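Cyclin-dependent kinase inhibitor 3 (Homo sapiens, PDB 1FPZ) removes phosphate from phosphotyrosine, phosphoserine and phosphothreonine in proteins, and dephosphorylates the cell-cycle kinase CDK2 in a cyclin-dependent manner. Local coordinates at residues 32-37 and 152-157; 91-96 and 103-108; 170-173 and 178-181. The protein carries 1 engineered substitution. One frame throughout, in Å; residues are numbered along the deposited sequence.

Contact 1 (32-37 and 152-157); sequences LSLSRV and ACLLLY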
loop_
_atom_site.group_PDB
_atom_site.type_symbol
_atom_site.label_atom_id
_atom_site.label_comp_id
_atom_site.label_asym_id
_atom_site.label_seq_id
_atom_site.Cartn_x
_atom_site.Cartn_y
_atom_site.Cartn_z
ATOM N N LEU A 32 7.690 -6.911 2.445
ATOM C CA LEU A 32 7.603 -7.801 1.286
ATOM C C LEU A 32 8.896 -7.836 0.456
ATOM O O LEU A 32 9.358 -6.803 -0.029
ATOM C CB LEU A 32 6.456 -7.363 0.379
ATOM C CG LEU A 32 6.284 -8.113 -0.964
ATOM C CD1 LEU A 32 5.847 -9.562 -0.700
ATOM C CD2 LEU A 32 5.178 -7.440 -1.783
ATOM N N SER A 33 9.474 -9.018 0.287
ATOM C CA SER A 33 10.683 -9.112 -0.525
ATOM C C SER A 33 10.269 -9.058 -1.988
ATOM O O SER A 33 9.273 -9.662 -2.376
ATOM C CB SER A 33 11.423 -10.413 -0.244
ATOM O OG SER A 33 12.182 -10.798 -1.376
ATOM N N LEU A 34 11.013 -8.316 -2.793
ATOM C CA LEU A 34 10.686 -8.210 -4.212
ATOM C C LEU A 34 11.643 -9.077 -5.079
ATOM O O LEU A 34 11.637 -9.003 -6.309
ATOM C CB LEU A 34 10.732 -6.726 -4.618
ATOM C CG LEU A 34 9.768 -5.754 -3.903
ATOM C CD1 LEU A 34 10.074 -4.314 -4.265
ATOM C CD2 LEU A 34 8.350 -6.068 -4.262
ATOM N N SER A 35 12.448 -9.930 -4.437
ATOM C CA SER A 35 13.368 -10.755 -5.214
ATOM C C SER A 35 12.669 -11.621 -6.285
ATOM O O SER A 35 13.290 -11.968 -7.283
ATOM C CB SER A 35 14.229 -11.636 -4.301
ATOM O OG SER A 35 13.439 -12.628 -3.669
ATOM N N ARG A 36 11.394 -11.958 -6.113
ATOM C CA ARG A 36 10.711 -12.783 -7.121
ATOM C C ARG A 36 10.477 -12.029 -8.427
ATOM O O ARG A 36 9.974 -12.601 -9.399
ATOM C CB ARG A 36 9.361 -13.294 -6.604
ATOM C CG ARG A 36 9.405 -14.494 -5.641
ATOM C CD ARG A 36 7.958 -14.926 -5.268
ATOM N NE ARG A 36 7.861 -16.176 -4.497
ATOM C CZ ARG A 36 7.928 -16.275 -3.167
ATOM N NH1 ARG A 36 8.096 -15.196 -2.414
ATOM N NH2 ARG A 36 7.817 -17.463 -2.587
ATOM N N VAL A 37 10.823 -10.746 -8.439
ATOM C CA VAL A 37 10.676 -9.925 -9.624
ATOM C C VAL A 37 12.002 -9.201 -9.878
ATOM O O VAL A 37 12.062 -8.111 -10.434
ATOM C CB VAL A 37 9.505 -8.936 -9.472
ATOM C CG1 VAL A 37 9.409 -8.069 -10.717
ATOM C CG2 VAL A 37 8.189 -9.702 -9.290
ATOM N N ALA A 152 0.366 -6.462 -5.139
ATOM C CA ALA A 152 0.286 -7.532 -6.125
ATOM C C ALA A 152 0.287 -6.963 -7.538
ATOM O O ALA A 152 0.799 -7.582 -8.472
ATOM C CB ALA A 152 -0.936 -8.353 -5.880
ATOM N N CYS A 153 -0.292 -5.785 -7.700
ATOM C CA CYS A 153 -0.275 -5.145 -9.007
ATOM C C CYS A 153 1.169 -4.780 -9.382
ATOM O O CYS A 153 1.570 -4.929 -10.527
ATOM C CB CYS A 153 -1.128 -3.879 -8.980
ATOM S SG CYS A 153 -2.756 -4.099 -9.642
ATOM N N LEU A 154 1.940 -4.303 -8.401
ATOM C CA LEU A 154 3.337 -3.898 -8.626
ATOM C C LEU A 154 4.176 -5.109 -9.067
ATOM O O LEU A 154 5.075 -4.968 -9.878
ATOM C CB LEU A 154 3.937 -3.265 -7.352
ATOM C CG LEU A 154 5.438 -2.856 -7.408
ATOM C CD1 LEU A 154 5.597 -1.540 -8.156
ATOM C CD2 LEU A 154 6.027 -2.674 -5.995
ATOM N N LEU A 155 3.884 -6.293 -8.533
ATOM C CA LEU A 155 4.626 -7.493 -8.925
ATOM C C LEU A 155 4.334 -7.784 -10.400
ATOM O O LEU A 155 5.261 -8.017 -11.168
ATOM C CB LEU A 155 4.250 -8.701 -8.054
ATOM C CG LEU A 155 4.682 -8.546 -6.590
ATOM C CD1 LEU A 155 4.273 -9.762 -5.796
ATOM C CD2 LEU A 155 6.216 -8.346 -6.528
ATOM N N LEU A 156 3.058 -7.764 -10.797
ATOM C CA LEU A 156 2.708 -7.992 -12.201
ATOM C C LEU A 156 3.345 -6.897 -13.038
ATOM O O LEU A 156 3.813 -7.123 -14.158
ATOM C CB LEU A 156 1.202 -7.920 -12.405
ATOM C CG LEU A 156 0.265 -9.058 -12.023
ATOM C CD1 LEU A 156 0.921 -10.097 -11.133
ATOM C CD2 LEU A 156 -0.913 -8.436 -11.346
ATOM N N TYR A 157 3.351 -5.698 -12.476
ATOM C CA TYR A 157 3.893 -4.535 -13.147
ATOM C C TYR A 157 5.374 -4.690 -13.447
ATOM O O TYR A 157 5.798 -4.478 -14.582
ATOM C CB TYR A 157 3.636 -3.297 -12.281
ATOM C CG TYR A 157 3.959 -1.986 -12.955
ATOM C CD1 TYR A 157 3.118 -1.447 -13.938
ATOM C CD2 TYR A 157 5.118 -1.292 -12.619
ATOM C CE1 TYR A 157 3.440 -0.238 -14.572
ATOM C CE2 TYR A 157 5.446 -0.104 -13.225
ATOM C CZ TYR A 157 4.610 0.427 -14.200
ATOM O OH TYR A 157 4.951 1.638 -14.748
#
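Leu155, on helix 146-158, sends one methyl, CD2, toward two apolar side chains of 32-37 and has the largest share of this contact. The side-chain-to-side-chain contacts are all apolar. CD2 of Leu155 is 3.7 Å from CG2 of Val37 and 3.9 Å from CD2 of Leu34, so a single branch touches both partners. Leu155 has its CG anti to the carbonyl carbon (chi1 -67°); with CD1 the extended branch (chi2 180°), reaching to helix 164-175, CD2 is the branch turned to 32-37. Both pairs of side chains cross at a slant. The first torsion of Val37 places CG2 beside its own backbone N, and from there the methyl also passes 3.9 Å from the carbonyl O of Leu155. Leu34 adds a looser touch, its CD2 lying 4.5 Å from CD2 of Leu154.

No hydrogen bond joins the two segments. Within 32-37, Ser33 OG accepts from Ser35 N at 3.2 Å with an N-H...O angle of 162°, an ST turn. Val37 N donates to Leu34 O at 2.9 Å. These bonds are consistent with a turn that presents Leu34 and Val37 to Leu155. The four residues that touch are buried, and 235 Å² is covered in all.

The contact packs a helix of the alpha/beta phosphatase fold against the end of an edge strand. Residues 32-34 also belong to the region that interacts with CDK2, though the packing itself implies no part in binding. Strand 30-33 is an outermost strand of the five-stranded mixed sheet, bonded through Leu32 to Leu43 on antiparallel strand 42-46. Helix 146-158 packs against the segment that follows strand 30-33, with Leu155 also against Leu171 of helix 164-175, while Leu34 reaches Leu130 of helix 116-131.

Contact 2 (91-96 and 103-108); sequences NLLDLY and THHHPI
The Tyr96 ring meets Thr103 at its edge, close to the ring plane: Thr103 OG1 is 3.6 Å from Tyr96 CD1 and 3.1 Å from Tyr96 CB. The imidazole of His105 carries Pro107 CD over the centre of one face, 3.4 Å above the plane, and Leu93 CD1 approaches it obliquely, 4.0 Å from His105 CG.

Leu93 CD1 is the atom that reaches both strand side chains. It lies 3.8 Å from His105 CB and 3.3 Å from Thr103 CG2, the latter tighter than usual for two carbons. Thr103 splits its two branches between the helix residues: with OG1 anti to the carbonyl carbon (chi1 -63°), the hydroxyl goes to Tyr96 and the methyl to Leu93.

Helix 92-96 and strand 103-105 run nearly antiparallel, at 160° with a closest axis approach of 9.2 Å, as suits a helix that turns back into an edge strand of the central sheet in this alpha/beta phosphatase fold. The alternation of the strand explains the pattern, since Thr103 and His105 point their CB atoms to the helix and His104 away from it. On the sheet side, Tyr96 also packs on Ile75 and Val77 of strand 74-77. The polar end of His105 is held elsewhere, its NE2 bonded to Cys79 O.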
loop_
_atom_site.group_PDB
_atom_site.type_symbol
_atom_site.label_atom_id
_atom_site.label_comp_id
_atom_site.label_asym_id
_atom_site.label_seq_id
_atom_site.Cartn_x
_atom_site.Cartn_y
_atom_site.Cartn_z
ATOM N N ASN A 91 -5.784 14.695 9.910
ATOM C CA ASN A 91 -4.568 15.385 9.504
ATOM C C ASN A 91 -3.374 14.440 9.430
ATOM O O ASN A 91 -2.225 14.831 9.677
ATOM C CB ASN A 91 -4.269 16.534 10.462
ATOM C CG ASN A 91 -4.137 16.071 11.890
ATOM O OD1 ASN A 91 -5.037 15.410 12.420
ATOM N ND2 ASN A 91 -3.019 16.409 12.527
ATOM N N LEU A 92 -3.666 13.191 9.078
ATOM C CA LEU A 92 -2.648 12.155 8.937
ATOM C C LEU A 92 -1.603 12.626 7.947
ATOM O O LEU A 92 -0.408 12.680 8.257
ATOM C CB LEU A 92 -3.298 10.858 8.430
ATOM C CG LEU A 92 -2.415 9.626 8.207
ATOM C CD1 LEU A 92 -1.649 9.311 9.475
ATOM C CD2 LEU A 92 -3.277 8.453 7.805
ATOM N N LEU A 93 -2.076 12.981 6.755
ATOM C CA LEU A 93 -1.216 13.453 5.678
ATOM C C LEU A 93 -0.346 14.615 6.157
ATOM O O LEU A 93 0.853 14.671 5.874
ATOM C CB LEU A 93 -2.072 13.888 4.491
ATOM C CG LEU A 93 -3.009 12.885 3.809
ATOM C CD1 LEU A 93 -2.237 11.670 3.340
ATOM C CD2 LEU A 93 -4.089 12.479 4.746
ATOM N N ASP A 94 -0.970 15.536 6.892
ATOM C CA ASP A 94 -0.287 16.709 7.440
ATOM C C ASP A 94 0.904 16.258 8.287
ATOM O O ASP A 94 2.055 16.645 8.064
ATOM C CB ASP A 94 -1.202 17.508 8.391
ATOM C CG ASP A 94 -2.476 18.036 7.738
ATOM O OD1 ASP A 94 -3.163 18.835 8.422
ATOM O OD2 ASP A 94 -2.803 17.670 6.582
ATOM N N LEU A 95 0.589 15.459 9.300
ATOM C CA LEU A 95 1.597 14.955 10.221
ATOM C C LEU A 95 2.787 14.274 9.579
ATOM O O LEU A 95 3.923 14.500 10.001
ATOM C CB LEU A 95 0.971 14.001 11.237
ATOM C CG LEU A 95 0.081 14.680 12.283
ATOM C CD1 LEU A 95 -0.243 13.707 13.410
ATOM C CD2 LEU A 95 0.802 15.902 12.848
ATOM N N TYR A 96 2.536 13.439 8.572
ATOM C CA TYR A 96 3.609 12.731 7.882
ATOM C C TYR A 96 4.596 13.698 7.253
ATOM O O TYR A 96 5.810 13.498 7.310
ATOM C CB TYR A 96 3.068 11.850 6.738
ATOM C CG TYR A 96 2.322 10.593 7.113
ATOM C CD1 TYR A 96 1.801 9.764 6.119
ATOM C CD2 TYR A 96 2.153 10.211 8.436
ATOM C CE1 TYR A 96 1.138 8.588 6.430
ATOM C CE2 TYR A 96 1.493 9.040 8.758
ATOM C CZ TYR A 96 0.989 8.231 7.750
ATOM O OH TYR A 96 0.355 7.063 8.059
ATOM N N THR A 103 4.579 12.074 1.304
ATOM C CA THR A 103 3.264 11.474 1.340
ATOM C C THR A 103 2.570 11.383 -0.030
ATOM O O THR A 103 2.375 12.390 -0.700
ATOM C CB THR A 103 2.400 12.293 2.341
ATOM O OG1 THR A 103 2.973 12.174 3.656
ATOM C CG2 THR A 103 0.972 11.796 2.398
ATOM N N HIS A 104 2.205 10.155 -0.413
ATOM C CA HIS A 104 1.524 9.846 -1.682
ATOM C C HIS A 104 0.082 9.414 -1.398
ATOM O O HIS A 104 -0.212 8.218 -1.203
ATOM C CB HIS A 104 2.247 8.685 -2.364
ATOM C CG HIS A 104 3.735 8.899 -2.515
ATOM N ND1 HIS A 104 4.323 9.220 -3.721
ATOM C CD2 HIS A 104 4.750 8.764 -1.629
ATOM C CE1 HIS A 104 5.635 9.256 -3.578
ATOM N NE2 HIS A 104 5.920 8.981 -2.315
ATOM N N HIS A 105 -0.842 10.361 -1.369
ATOM C CA HIS A 105 -2.217 9.980 -1.086
ATOM C C HIS A 105 -3.005 9.639 -2.361
ATOM O O HIS A 105 -3.234 10.501 -3.201
ATOM C CB HIS A 105 -2.927 11.104 -0.344
ATOM C CG HIS A 105 -4.348 10.785 0.013
ATOM N ND1 HIS A 105 -5.383 11.682 -0.166
ATOM C CD2 HIS A 105 -4.903 9.671 0.546
ATOM C CE1 HIS A 105 -6.511 11.130 0.239
ATOM N NE2 HIS A 105 -6.249 9.913 0.676
ATOM N N HIS A 106 -3.414 8.377 -2.494
ATOM C CA HIS A 106 -4.169 7.919 -3.647
ATOM C C HIS A 106 -5.380 7.142 -3.155
ATOM O O HIS A 106 -5.398 5.891 -3.178
ATOM C CB HIS A 106 -3.334 6.989 -4.511
ATOM C CG HIS A 106 -2.070 7.598 -5.008
ATOM N ND1 HIS A 106 -1.944 8.114 -6.276
ATOM C CD2 HIS A 106 -0.870 7.760 -4.414
ATOM C CE1 HIS A 106 -0.714 8.560 -6.447
ATOM N NE2 HIS A 106 -0.039 8.354 -5.332
ATOM N N PRO A 107 -6.414 7.862 -2.716
ATOM C CA PRO A 107 -7.634 7.215 -2.214
ATOM C C PRO A 107 -8.272 6.134 -3.104
ATOM O O PRO A 107 -8.479 6.333 -4.290
ATOM C CB PRO A 107 -8.577 8.399 -1.943
ATOM C CG PRO A 107 -8.045 9.507 -2.812
ATOM C CD PRO A 107 -6.543 9.330 -2.725
ATOM N N ILE A 108 -8.537 4.965 -2.522
ATOM C CA ILE A 108 -9.197 3.882 -3.239
ATOM C C ILE A 108 -10.340 3.457 -2.326
ATOM O O ILE A 108 -10.196 3.365 -1.100
ATOM C CB ILE A 108 -8.268 2.687 -3.504
ATOM C CG1 ILE A 108 -7.011 3.142 -4.242
ATOM C CG2 ILE A 108 -8.973 1.680 -4.393
ATOM C CD1 ILE A 108 -6.051 2.001 -4.573
#

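Contact 3 (170-173 and 178-181); sequences SLRD and GAIQ
Ala179 lays its methyl against the backbone of helix 164-175 at the junction of Leu171 and Arg172. Its CB is 3.7 Å from Arg172 CA, 3.8 Å from Arg172 N and 3.9 Å from Leu171 C, so it meets the main chain before any side chain. The flanking side chains stand farther off: Arg172 CG is 4.0 Å from the methyl, and Leu171 CB is 4.4 Å from it.

Of the Arg172 side chain, CG makes the close approach. It stands anti to the carbonyl carbon, beside the backbone N (chi1 -64°), and beyond CG the chain runs extended to NE, leading the guanidinium away from Ala179. There NH1 forms a salt bridge with Asp169 and NH2 bonds to the Tyr186 hydroxyl of helix 183-189. Leu171 packs on Ala151 and Ala152 of helix 146-158.

The segments belong to a helix and to the loop that leads from it into helix 183-189. Their CA atoms are nearest at 5.0 Å, between Arg172 and Ala179, a separation that lets Ala179 CB rest directly on the helix backbone. No hydrogen bond crosses between the segments, so the turn is joined here by van der Waals contact of a methyl with the helix backbone, while the charge of Arg172 is met by Asp169, with a further hydrogen bond to Tyr186.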
loop_
_atom_site.group_PDB
_atom_site.type_symbol
_atom_site.label_atom_id
_atom_site.label_comp_id
_atom_site.label_asym_id
_atom_site.label_seq_id
_atom_site.Cartn_x
_atom_site.Cartn_y
_atom_site.Cartn_z
ATOM N N SER A 170 1.953 -14.636 -3.254
ATOM C CA SER A 170 3.024 -13.962 -2.528
ATOM C C SER A 170 2.493 -13.043 -1.435
ATOM O O SER A 170 3.054 -12.989 -0.345
ATOM C CB SER A 170 3.904 -13.150 -3.476
ATOM O OG SER A 170 4.446 -13.950 -4.508
ATOM N N LEU A 171 1.418 -12.310 -1.717
ATOM C CA LEU A 171 0.849 -11.412 -0.714
ATOM C C LEU A 171 0.098 -12.199 0.353
ATOM O O LEU A 171 0.100 -11.826 1.535
ATOM C CB LEU A 171 -0.076 -10.377 -1.374
ATOM C CG LEU A 171 0.569 -9.083 -1.913
ATOM C CD1 LEU A 171 1.224 -8.357 -0.769
ATOM C CD2 LEU A 171 1.593 -9.385 -3.003
ATOM N N ARG A 172 -0.533 -13.294 -0.070
ATOM C CA ARG A 172 -1.268 -14.162 0.843
ATOM C C ARG A 172 -0.264 -14.671 1.884
ATOM O O ARG A 172 -0.563 -14.749 3.071
ATOM C CB ARG A 172 -1.892 -15.334 0.053
ATOM C CG ARG A 172 -2.974 -14.955 -1.008
ATOM C CD ARG A 172 -3.423 -16.176 -1.862
ATOM N NE ARG A 172 -4.559 -15.923 -2.765
ATOM C CZ ARG A 172 -5.012 -16.785 -3.679
ATOM N NH1 ARG A 172 -4.444 -17.978 -3.839
ATOM N NH2 ARG A 172 -6.031 -16.455 -4.453
ATOM N N ASP A 173 0.944 -14.978 1.413
ATOM C CA ASP A 173 2.020 -15.475 2.264
ATOM C C ASP A 173 2.527 -14.404 3.201
ATOM O O ASP A 173 3.155 -14.708 4.208
ATOM C CB ASP A 173 3.181 -15.984 1.405
ATOM C CG ASP A 173 2.784 -17.166 0.509
ATOM O OD1 ASP A 173 3.673 -17.687 -0.214
ATOM O OD2 ASP A 173 1.597 -17.573 0.524
ATOM N N GLY A 178 -6.604 -13.627 3.966
ATOM C CA GLY A 178 -7.454 -12.480 3.686
ATOM C C GLY A 178 -6.762 -11.373 2.915
ATOM O O GLY A 178 -7.275 -10.260 2.849
ATOM N N ALA A 179 -5.605 -11.680 2.330
ATOM C CA ALA A 179 -4.810 -10.722 1.551
ATOM C C ALA A 179 -5.664 -9.860 0.625
ATOM O O ALA A 179 -5.647 -8.623 0.698
ATOM C CB ALA A 179 -3.762 -11.472 0.729
ATOM N N ILE A 180 -6.374 -10.520 -0.279
ATOM C CA ILE A 180 -7.264 -9.818 -1.188
ATOM C C ILE A 180 -8.648 -9.951 -0.544
ATOM O O ILE A 180 -9.030 -11.041 -0.096
ATOM C CB ILE A 180 -7.275 -10.443 -2.596
ATOM C CG1 ILE A 180 -5.863 -10.449 -3.190
ATOM C CG2 ILE A 180 -8.214 -9.651 -3.497
ATOM C CD1 ILE A 180 -5.335 -9.086 -3.567
ATOM N N GLN A 181 -9.378 -8.837 -0.497
ATOM C CA GLN A 181 -10.694 -8.770 0.138
ATOM C C GLN A 181 -11.915 -9.217 -0.643
ATOM O O GLN A 181 -12.599 -10.139 -0.230
ATOM C CB GLN A 181 -10.969 -7.346 0.643
ATOM C CG GLN A 181 -10.164 -6.890 1.857
ATOM C CD GLN A 181 -10.401 -7.738 3.097
ATOM O OE1 GLN A 181 -10.333 -7.242 4.222
ATOM N NE2 GLN A 181 -10.662 -9.023 2.900
#

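In the fold
From the N terminus, the segment 32-37 leaves the outermost strand 30-33, and contact 1 is closed 115 residues later when helix 146-158 comes back to it. Contact 2 falls within that long loop and closes a short one of its own, where helix 92-98 turns back into strand 102-105, the other outermost strand of the same sheet. Contacts 1 and 2 lie on opposite sides of the chain's centre, their centres 23 Å apart. Contact 3 follows in series, closing the short turn after helix 164-175. It touches contact 1 by packing, as Arg36 CD lies 3.7 Å from Ser170 OG, which joins the segment after strand 30-33 to helix 164-175.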